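Local coordinates for flavoprotein (Thermotoga maritima, PDB 5V8S), which probably transfers electrons as a flavo-diiron oxidoreductase, pairing a mu-oxo-diiron centre in a beta-lactamase-like domain with an FMN-binding flavodoxin domain, at residues 29-37 / 69-80; 40-51 / 182-190. The protein carries 1 engineered substitution. All coordinates share one frame; numbering follows the deposited sequence.

Contact 1: residues 29-37 / 69-80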
loop_
_atom_site.group_PDB
_atom_site.type_symbol
_atom_site.label_atom_id
_atom_site.label_comp_id
_atom_site.label_asym_id
_atom_site.label_seq_id
_atom_site.Cartn_x
_atom_site.Cartn_y
_atom_site.Cartn_z
ATOM N N VAL A 29 -30.783 -8.462 -19.981
ATOM C CA VAL A 29 -29.728 -8.094 -19.040
ATOM C C VAL A 29 -30.247 -6.988 -18.139
ATOM O O VAL A 29 -30.967 -6.082 -18.585
ATOM C CB VAL A 29 -28.420 -7.661 -19.744
ATOM C CG1 VAL A 29 -28.659 -6.429 -20.624
ATOM C CG2 VAL A 29 -27.295 -7.428 -18.725
ATOM N N LEU A 30 -29.862 -7.066 -16.868
ATOM C CA LEU A 30 -30.036 -5.999 -15.886
ATOM C C LEU A 30 -28.632 -5.644 -15.419
ATOM O O LEU A 30 -28.000 -6.429 -14.704
ATOM C CB LEU A 30 -30.870 -6.482 -14.703
ATOM C CG LEU A 30 -32.301 -6.876 -15.059
ATOM C CD1 LEU A 30 -32.815 -7.879 -14.080
ATOM C CD2 LEU A 30 -33.192 -5.658 -15.067
ATOM N N ARG A 31 -28.144 -4.475 -15.829
ATOM C CA ARG A 31 -26.770 -4.059 -15.569
ATOM C C ARG A 31 -26.788 -2.755 -14.788
ATOM O O ARG A 31 -27.476 -1.803 -15.179
ATOM C CB ARG A 31 -25.994 -3.867 -16.892
ATOM C CG ARG A 31 -24.660 -3.131 -16.753
ATOM C CD ARG A 31 -23.866 -3.049 -18.053
ATOM N NE ARG A 31 -23.042 -1.838 -18.056
ATOM C CZ ARG A 31 -22.353 -1.399 -19.104
ATOM N NH1 ARG A 31 -22.338 -2.095 -20.235
ATOM N NH2 ARG A 31 -21.680 -0.256 -19.024
ATOM N N ILE A 32 -26.042 -2.710 -13.688
ATOM C CA ILE A 32 -25.841 -1.467 -12.947
ATOM C C ILE A 32 -24.364 -1.089 -13.018
ATOM O O ILE A 32 -23.484 -1.952 -12.914
ATOM C CB ILE A 32 -26.374 -1.542 -11.502
ATOM C CG1 ILE A 32 -26.351 -0.148 -10.878
ATOM C CG2 ILE A 32 -25.591 -2.549 -10.658
ATOM C CD1 ILE A 32 -27.092 -0.040 -9.570
ATOM N N ASP A 33 -24.103 0.182 -13.270
ATOM C CA ASP A 33 -22.742 0.702 -13.419
ATOM C C ASP A 33 -22.303 1.310 -12.085
ATOM O O ASP A 33 -22.762 2.394 -11.712
ATOM C CB ASP A 33 -22.708 1.719 -14.561
ATOM C CG ASP A 33 -22.842 1.064 -15.918
ATOM O OD1 ASP A 33 -22.922 -0.175 -15.954
ATOM O OD2 ASP A 33 -22.852 1.780 -16.937
ATOM N N ASP A 34 -21.405 0.618 -11.377
ATOM C CA ASP A 34 -20.972 1.051 -10.044
ATOM C C ASP A 34 -19.872 2.090 -10.217
ATOM O O ASP A 34 -18.700 1.755 -10.406
ATOM C CB ASP A 34 -20.493 -0.137 -9.214
ATOM C CG ASP A 34 -20.273 0.219 -7.761
ATOM O OD1 ASP A 34 -20.337 1.420 -7.447
ATOM O OD2 ASP A 34 -20.033 -0.693 -6.954
ATOM N N ASP A 35 -20.256 3.357 -10.140
ATOM C CA ASP A 35 -19.299 4.456 -10.147
ATOM C C ASP A 35 -19.006 4.982 -8.745
ATOM O O ASP A 35 -18.372 6.035 -8.611
ATOM C CB ASP A 35 -19.751 5.588 -11.074
ATOM C CG ASP A 35 -21.073 6.194 -10.670
ATOM O OD1 ASP A 35 -21.729 5.676 -9.751
ATOM O OD2 ASP A 35 -21.461 7.207 -11.287
ATOM N N ARG A 36 -19.458 4.282 -7.702
ATOM C CA ARG A 36 -19.149 4.667 -6.329
ATOM C C ARG A 36 -17.914 3.948 -5.809
ATOM O O ARG A 36 -17.093 4.550 -5.104
ATOM C CB ARG A 36 -20.336 4.369 -5.402
ATOM C CG ARG A 36 -21.585 5.214 -5.653
ATOM C CD ARG A 36 -22.692 4.889 -4.630
ATOM N NE ARG A 36 -24.017 5.325 -5.071
ATOM C CZ ARG A 36 -25.160 4.955 -4.499
ATOM N NH1 ARG A 36 -25.157 4.135 -3.451
ATOM N NH2 ARG A 36 -26.311 5.407 -4.970
ATOM N N ILE A 37 -17.765 2.673 -6.156
ATOM C CA ILE A 37 -16.657 1.873 -5.659
ATOM C C ILE A 37 -15.340 2.466 -6.144
ATOM O O ILE A 37 -15.238 2.978 -7.266
ATOM C CB ILE A 37 -16.851 0.416 -6.114
ATOM C CG1 ILE A 37 -15.829 -0.509 -5.459
ATOM C CG2 ILE A 37 -16.777 0.305 -7.652
ATOM C CD1 ILE A 37 -16.274 -1.956 -5.433
ATOM N N TRP A 69 -27.030 -8.358 -8.123
ATOM C CA TRP A 69 -26.227 -7.152 -7.943
ATOM C C TRP A 69 -25.703 -7.067 -6.512
ATOM O O TRP A 69 -26.196 -7.732 -5.601
ATOM C CB TRP A 69 -27.040 -5.872 -8.194
ATOM C CG TRP A 69 -27.478 -5.624 -9.618
ATOM C CD1 TRP A 69 -27.157 -6.342 -10.723
ATOM C CD2 TRP A 69 -28.327 -4.560 -10.061
ATOM N NE1 TRP A 69 -27.771 -5.805 -11.829
ATOM C CE2 TRP A 69 -28.500 -4.713 -11.445
ATOM C CE3 TRP A 69 -28.969 -3.498 -9.412
ATOM C CZ2 TRP A 69 -29.279 -3.847 -12.198
ATOM C CZ3 TRP A 69 -29.751 -2.648 -10.155
ATOM C CH2 TRP A 69 -29.888 -2.819 -11.539
ATOM N N LYS A 70 -24.694 -6.221 -6.320
ATOM C CA LYS A 70 -24.125 -6.013 -4.994
ATOM C C LYS A 70 -25.198 -5.479 -4.049
ATOM O O LYS A 70 -26.120 -4.773 -4.459
ATOM C CB LYS A 70 -22.970 -5.023 -5.114
ATOM C CG LYS A 70 -22.095 -4.913 -3.885
ATOM C CD LYS A 70 -20.807 -4.136 -4.266
ATOM C CE LYS A 70 -19.945 -3.739 -3.096
ATOM N NZ LYS A 70 -20.377 -2.433 -2.617
ATOM N N GLY A 71 -25.036 -5.786 -2.755
ATOM C CA GLY A 71 -26.104 -5.572 -1.790
ATOM C C GLY A 71 -26.507 -4.125 -1.589
ATOM O O GLY A 71 -27.665 -3.846 -1.272
ATOM N N ASN A 72 -25.560 -3.182 -1.721
ATOM C CA ASN A 72 -25.922 -1.777 -1.574
ATOM C C ASN A 72 -26.845 -1.283 -2.682
ATOM O O ASN A 72 -27.389 -0.181 -2.566
ATOM C CB ASN A 72 -24.676 -0.876 -1.433
ATOM C CG ASN A 72 -23.684 -1.039 -2.574
ATOM O OD1 ASN A 72 -23.433 -2.136 -3.048
ATOM N ND2 ASN A 72 -23.095 0.069 -3.006
ATOM N N TYR A 73 -27.057 -2.087 -3.727
ATOM C CA TYR A 73 -27.944 -1.739 -4.824
ATOM C C TYR A 73 -29.175 -2.652 -4.880
ATOM O O TYR A 73 -29.815 -2.771 -5.929
ATOM C CB TYR A 73 -27.161 -1.794 -6.136
ATOM C CG TYR A 73 -26.027 -0.783 -6.233
ATOM C CD1 TYR A 73 -26.286 0.575 -6.189
ATOM C CD2 TYR A 73 -24.707 -1.191 -6.383
ATOM C CE1 TYR A 73 -25.263 1.508 -6.278
ATOM C CE2 TYR A 73 -23.664 -0.260 -6.491
ATOM C CZ TYR A 73 -23.952 1.087 -6.435
ATOM O OH TYR A 73 -22.934 2.024 -6.519
ATOM N N ALA A 74 -29.527 -3.297 -3.761
ATOM C CA ALA A 74 -30.622 -4.271 -3.761
ATOM C C ALA A 74 -31.966 -3.621 -4.073
ATOM O O ALA A 74 -32.790 -4.199 -4.790
ATOM C CB ALA A 74 -30.671 -4.999 -2.418
ATOM N N LYS A 75 -32.216 -2.430 -3.532
ATOM C CA LYS A 75 -33.467 -1.738 -3.822
ATOM C C LYS A 75 -33.554 -1.398 -5.298
ATOM O O LYS A 75 -34.608 -1.574 -5.928
ATOM C CB LYS A 75 -33.571 -0.464 -2.977
ATOM C CG LYS A 75 -34.749 0.455 -3.346
ATOM C CD LYS A 75 -34.496 1.905 -2.937
ATOM C CE LYS A 75 -35.321 2.869 -3.783
ATOM N NZ LYS A 75 -36.781 2.592 -3.682
ATOM N N GLU A 76 -32.451 -0.905 -5.862
ATOM C CA GLU A 76 -32.404 -0.602 -7.284
ATOM C C GLU A 76 -32.633 -1.860 -8.116
ATOM O O GLU A 76 -33.305 -1.813 -9.154
ATOM C CB GLU A 76 -31.053 0.037 -7.619
ATOM C CG GLU A 76 -30.861 1.455 -7.069
ATOM C CD GLU A 76 -30.278 1.513 -5.655
ATOM O OE1 GLU A 76 -30.263 0.490 -4.941
ATOM O OE2 GLU A 76 -29.818 2.608 -5.256
ATOM N N PHE A 77 -32.087 -2.998 -7.671
ATOM C CA PHE A 77 -32.244 -4.244 -8.414
ATOM C C PHE A 77 -33.703 -4.677 -8.466
ATOM O O PHE A 77 -34.218 -5.047 -9.529
ATOM C CB PHE A 77 -31.397 -5.351 -7.781
ATOM C CG PHE A 77 -31.539 -6.666 -8.474
ATOM C CD1 PHE A 77 -30.963 -6.877 -9.713
ATOM C CD2 PHE A 77 -32.271 -7.691 -7.896
ATOM C CE1 PHE A 77 -31.123 -8.089 -10.364
ATOM C CE2 PHE A 77 -32.421 -8.899 -8.542
ATOM C CZ PHE A 77 -31.847 -9.100 -9.765
ATOM N N ILE A 78 -34.385 -4.640 -7.322
ATOM C CA ILE A 78 -35.797 -5.020 -7.289
ATOM C C ILE A 78 -36.609 -4.115 -8.207
ATOM O O ILE A 78 -37.433 -4.584 -9.007
ATOM C CB ILE A 78 -36.334 -5.003 -5.844
ATOM C CG1 ILE A 78 -35.656 -6.070 -4.983
ATOM C CG2 ILE A 78 -37.846 -5.174 -5.819
ATOM C CD1 ILE A 78 -35.669 -7.451 -5.546
ATOM N N ASP A 79 -36.389 -2.803 -8.109
ATOM C CA ASP A 79 -37.153 -1.877 -8.936
ATOM C C ASP A 79 -36.922 -2.149 -10.417
ATOM O O ASP A 79 -37.875 -2.179 -11.204
ATOM C CB ASP A 79 -36.795 -0.434 -8.581
ATOM C CG ASP A 79 -37.092 -0.105 -7.126
ATOM O OD1 ASP A 79 -37.942 -0.793 -6.519
ATOM O OD2 ASP A 79 -36.479 0.844 -6.591
ATOM N N ALA A 80 -35.668 -2.381 -10.814
ATOM C CA ALA A 80 -35.383 -2.635 -12.225
ATOM C C ALA A 80 -35.972 -3.964 -12.671
ATOM O O ALA A 80 -36.564 -4.059 -13.754
ATOM C CB ALA A 80 -33.879 -2.625 -12.481
HETATM O O HOH W 1 -20.454 -0.189 -4.357
HETATM O O HOH W 2 -23.829 2.693 -1.586
HETATM O O HOH W 3 -27.891 2.590 -3.186
#
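Ile-32 packs against two aromatic rings of 69-80 at once. Its CB stands 3.5 Å from the centroid of the Trp-69 six-membered ring, and CG2 lies on the same indole face; Phe-77 CD1 covers the other, so the indole is sandwiched. With CG1 anti to the backbone N (chi1 -170°), the chain carries CD1 on over the Tyr-73 ring, 3.9 Å from its centroid, a second CH-pi contact. The two branches of isoleucine thus let one residue serve both rings. Leu-30 adds its CD2, 4.0 Å from Ala-80 CB.

Polar bonds fix both rings. Trp-69 NE1 donates to Leu-30 O (3.0 Å), which lies in the indole plane. Tyr-73 OH donates to Asp-34 OD1 (2.8 Å) from above the carboxylate plane; the same oxygen accepts from Arg-36 N, closing an Asx turn, and from Ile-37 N, completing an Asx motif, while OD2 bonds Tyr-52 OH. Tyr-73 CE1 lies against one face of the Arg-36 guanidinium, the two planes inclined by 53°, and a water joins Arg-36 NH1 to Glu-76 OE2.

Helix 74-82, with Tyr-73 at its N-cap position, thus covers strand 26-34, which runs between strands 16-22 and 50-59, while helix 106-113 packs against Phe-77.

Contact 2: residues 40-51 / 182-190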
loop_
_atom_site.group_PDB
_atom_site.type_symbol
_atom_site.label_atom_id
_atom_site.label_comp_id
_atom_site.label_asym_id
_atom_site.label_seq_id
_atom_site.Cartn_x
_atom_site.Cartn_y
_atom_site.Cartn_z
ATOM N N PHE A 40 -11.757 -2.418 -5.639
ATOM C CA PHE A 40 -12.425 -3.702 -5.724
ATOM C C PHE A 40 -11.808 -4.672 -4.731
ATOM O O PHE A 40 -10.589 -4.713 -4.554
ATOM C CB PHE A 40 -12.352 -4.251 -7.146
ATOM C CG PHE A 40 -13.387 -5.295 -7.425
ATOM C CD1 PHE A 40 -14.712 -4.941 -7.428
ATOM C CD2 PHE A 40 -13.026 -6.613 -7.651
ATOM C CE1 PHE A 40 -15.696 -5.889 -7.651
ATOM C CE2 PHE A 40 -14.004 -7.576 -7.870
ATOM C CZ PHE A 40 -15.340 -7.195 -7.887
ATOM N N GLU A 41 -12.665 -5.459 -4.077
ATOM C CA GLU A 41 -12.242 -6.321 -2.978
ATOM C C GLU A 41 -11.583 -5.514 -1.842
ATOM O O GLU A 41 -10.811 -6.067 -1.058
ATOM C CB GLU A 41 -11.287 -7.436 -3.454
ATOM C CG GLU A 41 -11.894 -8.442 -4.420
ATOM C CD GLU A 41 -10.894 -9.501 -4.940
ATOM O OE1 GLU A 41 -9.660 -9.271 -4.942
ATOM O OE2 GLU A 41 -11.352 -10.597 -5.316
ATOM N N ALA A 42 -11.870 -4.209 -1.761
ATOM C CA ALA A 42 -11.225 -3.290 -0.822
ATOM C C ALA A 42 -9.717 -3.224 -1.022
ATOM O O ALA A 42 -8.980 -2.917 -0.090
ATOM C CB ALA A 42 -11.582 -3.595 0.638
ATOM N N VAL A 43 -9.227 -3.492 -2.231
ATOM C CA VAL A 43 -7.799 -3.330 -2.492
ATOM C C VAL A 43 -7.431 -2.802 -3.879
ATOM O O VAL A 43 -6.499 -1.998 -3.984
ATOM C CB VAL A 43 -6.993 -4.591 -2.120
ATOM C CG1 VAL A 43 -7.546 -5.783 -2.752
ATOM C CG2 VAL A 43 -5.498 -4.447 -2.482
ATOM N N TRP A 44 -8.109 -3.239 -4.944
ATOM C CA TRP A 44 -7.651 -2.947 -6.307
ATOM C C TRP A 44 -8.226 -1.621 -6.793
ATOM O O TRP A 44 -9.439 -1.455 -6.904
ATOM C CB TRP A 44 -7.989 -4.084 -7.271
ATOM C CG TRP A 44 -7.607 -5.402 -6.729
ATOM C CD1 TRP A 44 -8.454 -6.433 -6.456
ATOM C CD2 TRP A 44 -6.298 -5.855 -6.369
ATOM N NE1 TRP A 44 -7.757 -7.489 -5.930
ATOM C CE2 TRP A 44 -6.433 -7.158 -5.857
ATOM C CE3 TRP A 44 -5.028 -5.270 -6.395
ATOM C CZ2 TRP A 44 -5.344 -7.895 -5.379
ATOM C CZ3 TRP A 44 -3.935 -6.009 -5.921
ATOM C CH2 TRP A 44 -4.111 -7.308 -5.417
ATOM N N GLU A 45 -7.345 -0.675 -7.079
ATOM C CA GLU A 45 -7.754 0.654 -7.527
ATOM C C GLU A 45 -8.450 0.582 -8.884
ATOM O O GLU A 45 -7.831 0.216 -9.887
ATOM C CB GLU A 45 -6.513 1.528 -7.643
ATOM C CG GLU A 45 -5.649 1.584 -6.378
ATOM C CD GLU A 45 -4.482 0.552 -6.336
ATOM O OE1 GLU A 45 -4.585 -0.558 -6.930
ATOM O OE2 GLU A 45 -3.458 0.862 -5.685
ATOM N N ILE A 46 -9.728 0.963 -8.917
ATOM C CA ILE A 46 -10.523 0.945 -10.150
ATOM C C ILE A 46 -11.260 2.270 -10.315
ATOM O O ILE A 46 -12.489 2.326 -10.201
ATOM C CB ILE A 46 -11.480 -0.272 -10.217
ATOM C CG1 ILE A 46 -12.372 -0.393 -8.966
ATOM C CG2 ILE A 46 -10.680 -1.533 -10.411
ATOM C CD1 ILE A 46 -13.607 -1.328 -9.225
ATOM N N PRO A 47 -10.555 3.360 -10.615
ATOM C CA PRO A 47 -11.255 4.613 -10.937
ATOM C C PRO A 47 -12.228 4.482 -12.101
ATOM O O PRO A 47 -13.151 5.305 -12.217
ATOM C CB PRO A 47 -10.113 5.588 -11.269
ATOM C CG PRO A 47 -8.949 4.716 -11.578
ATOM C CD PRO A 47 -9.097 3.477 -10.754
ATOM N N GLU A 48 -12.048 3.479 -12.967
ATOM C CA GLU A 48 -12.935 3.287 -14.105
ATOM C C GLU A 48 -14.237 2.588 -13.739
ATOM O O GLU A 48 -15.129 2.497 -14.598
ATOM C CB GLU A 48 -12.236 2.455 -15.174
ATOM C CG GLU A 48 -11.928 1.016 -14.782
ATOM C CD GLU A 48 -10.539 0.808 -14.176
ATOM O OE1 GLU A 48 -10.128 1.583 -13.274
ATOM O OE2 GLU A 48 -9.851 -0.141 -14.629
ATOM N N GLY A 49 -14.360 2.052 -12.521
ATOM C CA GLY A 49 -15.583 1.395 -12.105
ATOM C C GLY A 49 -15.712 -0.030 -12.612
ATOM O O GLY A 49 -14.851 -0.591 -13.300
ATOM N N ILE A 50 -16.854 -0.617 -12.264
ATOM C CA ILE A 50 -17.195 -1.981 -12.638
ATOM C C ILE A 50 -18.709 -2.073 -12.681
ATOM O O ILE A 50 -19.407 -1.402 -11.916
ATOM C CB ILE A 50 -16.584 -2.998 -11.647
ATOM C CG1 ILE A 50 -16.697 -4.426 -12.195
ATOM C CG2 ILE A 50 -17.220 -2.851 -10.252
ATOM C CD1 ILE A 50 -16.102 -5.503 -11.273
ATOM N N SER A 51 -19.221 -2.893 -13.601
ATOM C CA SER A 51 -20.654 -3.141 -13.648
ATOM C C SER A 51 -20.975 -4.464 -12.963
ATOM O O SER A 51 -20.127 -5.346 -12.839
ATOM C CB SER A 51 -21.185 -3.147 -15.086
ATOM O OG SER A 51 -20.889 -4.359 -15.773
ATOM N N GLY A 182 -14.827 -14.226 -17.753
ATOM C CA GLY A 182 -15.082 -13.347 -18.874
ATOM C C GLY A 182 -15.424 -11.927 -18.491
ATOM O O GLY A 182 -15.711 -11.109 -19.380
ATOM N N GLY A 183 -15.351 -11.591 -17.204
ATOM C CA GLY A 183 -15.609 -10.236 -16.777
ATOM C C GLY A 183 -14.434 -9.304 -17.011
ATOM O O GLY A 183 -13.336 -9.722 -17.345
ATOM N N GLY A 184 -14.710 -8.023 -16.817
ATOM C CA GLY A 184 -13.687 -6.996 -16.837
ATOM C C GLY A 184 -14.161 -5.799 -16.040
ATOM O O GLY A 184 -15.353 -5.651 -15.759
ATOM N N TYR A 185 -13.204 -4.932 -15.679
ATOM C CA TYR A 185 -13.538 -3.619 -15.156
ATOM C C TYR A 185 -13.938 -2.705 -16.318
ATOM O O TYR A 185 -13.908 -3.113 -17.483
ATOM C CB TYR A 185 -12.329 -3.021 -14.429
ATOM C CG TYR A 185 -11.827 -3.805 -13.236
ATOM C CD1 TYR A 185 -12.669 -4.132 -12.177
ATOM C CD2 TYR A 185 -10.497 -4.184 -13.149
ATOM C CE1 TYR A 185 -12.181 -4.816 -11.047
ATOM C CE2 TYR A 185 -10.002 -4.859 -12.047
ATOM C CZ TYR A 185 -10.848 -5.184 -10.992
ATOM O OH TYR A 185 -10.369 -5.856 -9.873
ATOM N N LEU A 186 -14.297 -1.453 -15.986
ATOM C CA LEU A 186 -14.705 -0.389 -16.916
ATOM C C LEU A 186 -16.220 -0.345 -17.071
ATOM O O LEU A 186 -16.900 -1.378 -17.003
ATOM C CB LEU A 186 -14.041 -0.507 -18.310
ATOM C CG LEU A 186 -14.185 0.722 -19.237
ATOM C CD1 LEU A 186 -13.376 1.910 -18.779
ATOM C CD2 LEU A 186 -13.807 0.376 -20.680
ATOM N N LEU A 187 -16.754 0.850 -17.320
ATOM C CA LEU A 187 -18.173 1.030 -17.590
ATOM C C LEU A 187 -18.366 1.479 -19.029
ATOM O O LEU A 187 -18.588 2.670 -19.282
ATOM C CB LEU A 187 -18.734 2.080 -16.637
ATOM C CG LEU A 187 -18.536 1.763 -15.154
ATOM C CD1 LEU A 187 -18.970 2.958 -14.296
ATOM C CD2 LEU A 187 -19.270 0.477 -14.774
ATOM N N PRO A 188 -18.300 0.561 -19.994
ATOM C CA PRO A 188 -18.322 0.968 -21.397
ATOM C C PRO A 188 -19.659 1.578 -21.773
ATOM O O PRO A 188 -20.706 1.286 -21.190
ATOM C CB PRO A 188 -18.077 -0.344 -22.153
ATOM C CG PRO A 188 -17.599 -1.314 -21.139
ATOM C CD PRO A 188 -18.189 -0.899 -19.853
ATOM N N GLU A 189 -19.609 2.402 -22.810
ATOM C CA GLU A 189 -20.749 3.190 -23.242
ATOM C C GLU A 189 -21.777 2.379 -24.028
ATOM O O GLU A 189 -22.716 2.969 -24.568
ATOM C CB GLU A 189 -20.257 4.367 -24.100
ATOM C CG GLU A 189 -18.868 4.919 -23.708
ATOM C CD GLU A 189 -18.584 6.298 -24.315
ATOM O OE1 GLU A 189 -17.447 6.527 -24.791
ATOM O OE2 GLU A 189 -19.500 7.152 -24.320
ATOM N N ILE A 190 -21.624 1.059 -24.117
ATOM C CA ILE A 190 -22.596 0.185 -24.778
ATOM C C ILE A 190 -22.587 -1.154 -24.048
ATOM O O ILE A 190 -21.739 -1.409 -23.194
ATOM C CB ILE A 190 -22.352 0.032 -26.299
ATOM C CG1 ILE A 190 -21.022 -0.644 -26.602
ATOM C CG2 ILE A 190 -22.434 1.399 -27.001
ATOM C CD1 ILE A 190 -20.926 -1.036 -28.107
HETATM O O HOH W 4 -15.513 3.578 -16.945
HETATM O O HOH W 5 -17.333 -3.685 -15.671
#
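A methyl of Ile-46 sits almost exactly on the ring axis of Tyr-185: CG2 lies 3.5 Å from the ring centroid and only 3° off the normal, a CH-pi contact. The phenol turns an edge toward the face of Phe-40, an offset edge-to-face pair with planes at 75° and centroids 5.7 Å apart. Ile-50 CD1 comes within 3.8 Å of Tyr-185 CD1. A tyrosine fits here because its ring can be buried among apolar groups while its hydroxyl still finds a polar partner, Thr-212 OG1 of helix 196-214.

The backbones are joined directly by Leu-186 N, which donates to Gly-49 O at 2.9 Å. Gly-49 ends a type I turn begun at Ile-46; its positive phi favours glycine, and Leu-187 CD1 occupies the space where a CB would stand. With CG anti to its carbonyl carbon (chi1 -57°), Leu-187 turns its end back to the strand, and CD2 packs tightly on Ile-50 C at 3.3 Å. Water links Glu-48 O to Leu-187 N, and another gathers Ser-51 N, Gly-184 O and Leu-186 O. Glu-48 CG lies beside Leu-186 N, while OE2 is held by His-205 and Lys-208.

A classic beta bulge, Val-43 and Trp-44 facing Phe-40, shapes the hairpin of strands 39-40 and 44-45. Phe-40 borders the diiron site of the metallo-beta-lactamase-like domain, and the glycine-rich loop follows closely on Asp-180 of that pocket.

How the contacts relate
Contacts 1 and 2, their centres 14 Å apart, each have one segment reaching the same sheet, in which strands 26-34 and 50-59 are antiparallel neighbours. Asp-34 N to Ile-50 O, 2.9 Å, is a probable backbone hydrogen bond between those strands. Arg-31, pointing away from helix 74-82, extends to the loop of contact 2, where its NH2 lies 2.8 Å from Pro-188 O; Asp-33, its salt-bridge partner, packs against Ser-51 and Leu-187. Contact 2 is nearer the diiron centre: the side chain of Phe-40 is about 5 Å from it, that of Lys-70 in contact 1 about 9 Å. Both contacts also meet the second subunit, through Lys-70 to its Asp-304 and Glu-41 to its Tyr-330.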